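Fructose-1,6-bisphosphatase (Pyrococcus furiosus, PDB 1XI6) catalyses the magnesium-dependent hydrolysis of fructose 1,6-bisphosphate to fructose 6-phosphate and phosphate, and in vitro acts weakly on inositol-1-phosphate, glucose-1-phosphate and glycerol-2-phosphate. Local coordinates at residues F13-A18 and F132-P137. Numbering follows the deposited sequence.
Sequences FWREVA and FFEGIP
Three groups grip Glu134 OE2: Arg15 NE at 2.8 Å, Arg15 NH2 through a weak bond of 3.2 Å, and the hydroxyl of Tyr121 on the neighbouring strand 118-126, by a hydrogen bond. The NE bond, part of a salt bridge, meets the syn lone pair of OE2, yet it is bent, with an N-H...O angle of 141°, and the oxygen lies somewhat out of the guanidinium plane. The carboxylate plane stands at 82° to the guanidinium plane, and OE2 alone takes both nitrogens, so this is not the coplanar, two-oxygen bidentate pair. A long, flexible residue suits this place on helix 11-28: CG of Arg15 lies anti to the backbone N (chi1 -169°) and the chain bends at chi3, bringing the charged end to the sheet across a 9.0 Å separation of the Arg15 and Glu134 CA atoms. Apolar side chains meet the arginine at two points. Ile136 CD1 reaches the guanidinium edge, 3.7 Å from Arg15 NH2, while the methylene CG of Arg15 lies 4.4 Å from Phe132 CE2, at the rim of the ring. Phe132, Glu134 and Ile136, every second residue of strand 131-136, thus present one sheet face to the helix, as expected of the layered α/β fold of the inositol monophosphatase superfamily. Were Arg15 shortened to an alanine, the Glu134 carboxylate would probably keep Tyr121 but lose its countercharge from the helix. Glu134 is buried, so its negative charge is likely to be stabilised by this cation, which ties the N-terminal helix electrostatically to the sheet.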
ATOM      1  N   PHE A  13       7.987  -8.208 -17.328  1.00 50.00           N
ATOM      2  CA  PHE A  13       9.108  -7.329 -17.012  1.00 50.00           C
ATOM      3  C   PHE A  13       8.990  -6.763 -15.597  1.00 50.00           C
ATOM      4  O   PHE A  13       9.956  -6.820 -14.832  1.00 50.00           O
ATOM      5  CB  PHE A  13       9.252  -6.200 -18.047  1.00 50.00           C
ATOM      6  CG  PHE A  13      10.331  -5.199 -17.711  1.00 50.00           C
ATOM      7  CD1 PHE A  13       9.997  -3.943 -17.190  1.00 50.00           C
ATOM      8  CD2 PHE A  13      11.672  -5.509 -17.899  1.00 50.00           C
ATOM      9  CE1 PHE A  13      10.992  -3.004 -16.866  1.00 50.00           C
ATOM     10  CE2 PHE A  13      12.676  -4.584 -17.579  1.00 50.00           C
ATOM     11  CZ  PHE A  13      12.333  -3.325 -17.062  1.00 50.00           C
ATOM     12  N   TRP A  14       7.816  -6.231 -15.257  1.00 50.00           N
ATOM     13  CA  TRP A  14       7.620  -5.587 -13.957  1.00 50.00           C
ATOM     14  C   TRP A  14       7.606  -6.576 -12.804  1.00 50.00           C
ATOM     15  O   TRP A  14       8.163  -6.291 -11.741  1.00 50.00           O
ATOM     16  CB  TRP A  14       6.367  -4.709 -13.951  1.00 50.00           C
ATOM     17  CG  TRP A  14       6.529  -3.518 -14.828  1.00 50.00           C
ATOM     18  CD1 TRP A  14       5.887  -3.278 -16.011  1.00 50.00           C
ATOM     19  CD2 TRP A  14       7.417  -2.411 -14.618  1.00 50.00           C
ATOM     20  NE1 TRP A  14       6.311  -2.083 -16.543  1.00 50.00           N
ATOM     21  CE2 TRP A  14       7.251  -1.531 -15.713  1.00 50.00           C
ATOM     22  CE3 TRP A  14       8.334  -2.074 -13.607  1.00 50.00           C
ATOM     23  CZ2 TRP A  14       7.970  -0.331 -15.832  1.00 50.00           C
ATOM     24  CZ3 TRP A  14       9.055  -0.877 -13.721  1.00 50.00           C
ATOM     25  CH2 TRP A  14       8.866  -0.022 -14.830  1.00 50.00           C
ATOM     26  N   ARG A  15       6.987  -7.736 -13.022  1.00 50.00           N
ATOM     27  CA  ARG A  15       7.034  -8.823 -12.054  1.00 50.00           C
ATOM     28  C   ARG A  15       8.498  -9.121 -11.692  1.00 50.00           C
ATOM     29  O   ARG A  15       8.835  -9.177 -10.513  1.00 50.00           O
ATOM     30  CB  ARG A  15       6.307 -10.065 -12.581  1.00 50.00           C
ATOM     31  CG  ARG A  15       6.088 -11.156 -11.537  1.00 50.00           C
ATOM     32  CD  ARG A  15       5.271 -12.346 -12.060  1.00 50.00           C
ATOM     33  NE  ARG A  15       3.859 -12.004 -12.260  1.00 50.00           N
ATOM     34  CZ  ARG A  15       3.271 -11.813 -13.445  1.00 50.00           C
ATOM     35  NH1 ARG A  15       3.951 -11.933 -14.585  1.00 50.00           N
ATOM     36  NH2 ARG A  15       1.984 -11.498 -13.491  1.00 50.00           N
ATOM     37  N   GLU A  16       9.357  -9.264 -12.705  1.00 50.00           N
ATOM     38  CA  GLU A  16      10.762  -9.629 -12.505  1.00 50.00           C
ATOM     39  C   GLU A  16      11.519  -8.594 -11.665  1.00 50.00           C
ATOM     40  O   GLU A  16      12.347  -8.956 -10.815  1.00 50.00           O
ATOM     41  CB  GLU A  16      11.463  -9.869 -13.852  1.00 50.00           C
ATOM     42  N   VAL A  17      11.217  -7.319 -11.901  1.00 50.00           N
ATOM     43  CA  VAL A  17      11.835  -6.204 -11.177  1.00 50.00           C
ATOM     44  C   VAL A  17      11.420  -6.233  -9.698  1.00 50.00           C
ATOM     45  O   VAL A  17      12.261  -6.054  -8.798  1.00 50.00           O
ATOM     46  CB  VAL A  17      11.511  -4.834 -11.870  1.00 50.00           C
ATOM     47  CG1 VAL A  17      11.628  -3.650 -10.917  1.00 50.00           C
ATOM     48  CG2 VAL A  17      12.421  -4.628 -13.072  1.00 50.00           C
ATOM     49  N   ALA A  18      10.128  -6.473  -9.470  1.00 50.00           N
ATOM     50  CA  ALA A  18       9.567  -6.608  -8.126  1.00 50.00           C
ATOM     51  C   ALA A  18      10.225  -7.756  -7.342  1.00 50.00           C
ATOM     52  O   ALA A  18      10.654  -7.561  -6.206  1.00 50.00           O
ATOM     53  CB  ALA A  18       8.057  -6.786  -8.198  1.00 50.00           C
ATOM     54  N   PHE A 132       2.858 -12.500  -1.603  1.00 50.00           N
ATOM     55  CA  PHE A 132       3.076 -11.704  -2.796  1.00 50.00           C
ATOM     56  C   PHE A 132       1.745 -11.322  -3.412  1.00 50.00           C
ATOM     57  O   PHE A 132       1.128 -12.115  -4.097  1.00 50.00           O
ATOM     58  CB  PHE A 132       3.965 -12.476  -3.772  1.00 50.00           C
ATOM     59  CG  PHE A 132       4.350 -11.704  -5.000  1.00 50.00           C
ATOM     60  CD1 PHE A 132       4.838 -10.406  -4.910  1.00 50.00           C
ATOM     61  CD2 PHE A 132       4.242 -12.290  -6.256  1.00 50.00           C
ATOM     62  CE1 PHE A 132       5.194  -9.699  -6.051  1.00 50.00           C
ATOM     63  CE2 PHE A 132       4.597 -11.597  -7.403  1.00 50.00           C
ATOM     64  CZ  PHE A 132       5.074 -10.303  -7.304  1.00 50.00           C
ATOM     65  N   PHE A 133       1.304 -10.103  -3.136  1.00 50.00           N
ATOM     66  CA  PHE A 133       0.040  -9.598  -3.657  1.00 50.00           C
ATOM     67  C   PHE A 133       0.255  -8.897  -4.989  1.00 50.00           C
ATOM     68  O   PHE A 133       1.167  -8.083  -5.137  1.00 50.00           O
ATOM     69  CB  PHE A 133      -0.611  -8.607  -2.693  1.00 50.00           C
ATOM     70  CG  PHE A 133      -0.984  -9.184  -1.364  1.00 50.00           C
ATOM     71  CD1 PHE A 133      -0.095  -9.119  -0.288  1.00 50.00           C
ATOM     72  CD2 PHE A 133      -2.239  -9.764  -1.169  1.00 50.00           C
ATOM     73  CE1 PHE A 133      -0.442  -9.646   0.956  1.00 50.00           C
ATOM     74  CE2 PHE A 133      -2.600 -10.290   0.069  1.00 50.00           C
ATOM     75  CZ  PHE A 133      -1.703 -10.235   1.135  1.00 50.00           C
ATOM     76  N   GLU A 134      -0.603  -9.213  -5.951  1.00 50.00           N
ATOM     77  CA  GLU A 134      -0.542  -8.595  -7.267  1.00 50.00           C
ATOM     78  C   GLU A 134      -1.859  -7.955  -7.652  1.00 50.00           C
ATOM     79  O   GLU A 134      -2.918  -8.530  -7.453  1.00 50.00           O
ATOM     80  CB  GLU A 134      -0.112  -9.606  -8.315  1.00 50.00           C
ATOM     81  CG  GLU A 134       1.382  -9.764  -8.401  1.00 50.00           C
ATOM     82  CD  GLU A 134       1.782 -10.877  -9.340  1.00 50.00           C
ATOM     83  OE1 GLU A 134       1.501 -12.054  -9.020  1.00 50.00           O
ATOM     84  OE2 GLU A 134       2.379 -10.585 -10.399  1.00 50.00           O
ATOM     85  N   GLY A 135      -1.779  -6.749  -8.195  1.00 50.00           N
ATOM     86  CA  GLY A 135      -2.946  -6.039  -8.704  1.00 50.00           C
ATOM     87  C   GLY A 135      -2.711  -5.750 -10.167  1.00 50.00           C
ATOM     88  O   GLY A 135      -1.871  -4.911 -10.507  1.00 50.00           O
ATOM     89  N   ILE A 136      -3.445  -6.459 -11.023  1.00 50.00           N
ATOM     90  CA  ILE A 136      -3.237  -6.426 -12.472  1.00 50.00           C
ATOM     91  C   ILE A 136      -4.554  -6.060 -13.181  1.00 50.00           C
ATOM     92  O   ILE A 136      -5.421  -6.933 -13.388  1.00 50.00           O
ATOM     93  CB  ILE A 136      -2.676  -7.784 -12.985  1.00 50.00           C
ATOM     94  CG1 ILE A 136      -1.439  -8.208 -12.168  1.00 50.00           C
ATOM     95  CG2 ILE A 136      -2.376  -7.709 -14.482  1.00 50.00           C
ATOM     96  CD1 ILE A 136      -1.012  -9.667 -12.328  1.00 50.00           C
ATOM     97  N   PRO A 137      -4.730  -4.762 -13.530  1.00 50.00           N
ATOM     98  CA  PRO A 137      -5.911  -4.320 -14.288  1.00 50.00           C
ATOM     99  C   PRO A 137      -6.213  -5.203 -15.502  1.00 50.00           C
ATOM    100  O   PRO A 137      -5.297  -5.536 -16.275  1.00 50.00           O
ATOM    101  CB  PRO A 137      -5.536  -2.893 -14.694  1.00 50.00           C
ATOM    102  CG  PRO A 137      -4.758  -2.423 -13.513  1.00 50.00           C
ATOM    103  CD  PRO A 137      -3.861  -3.613 -13.211  1.00 50.00           C
TER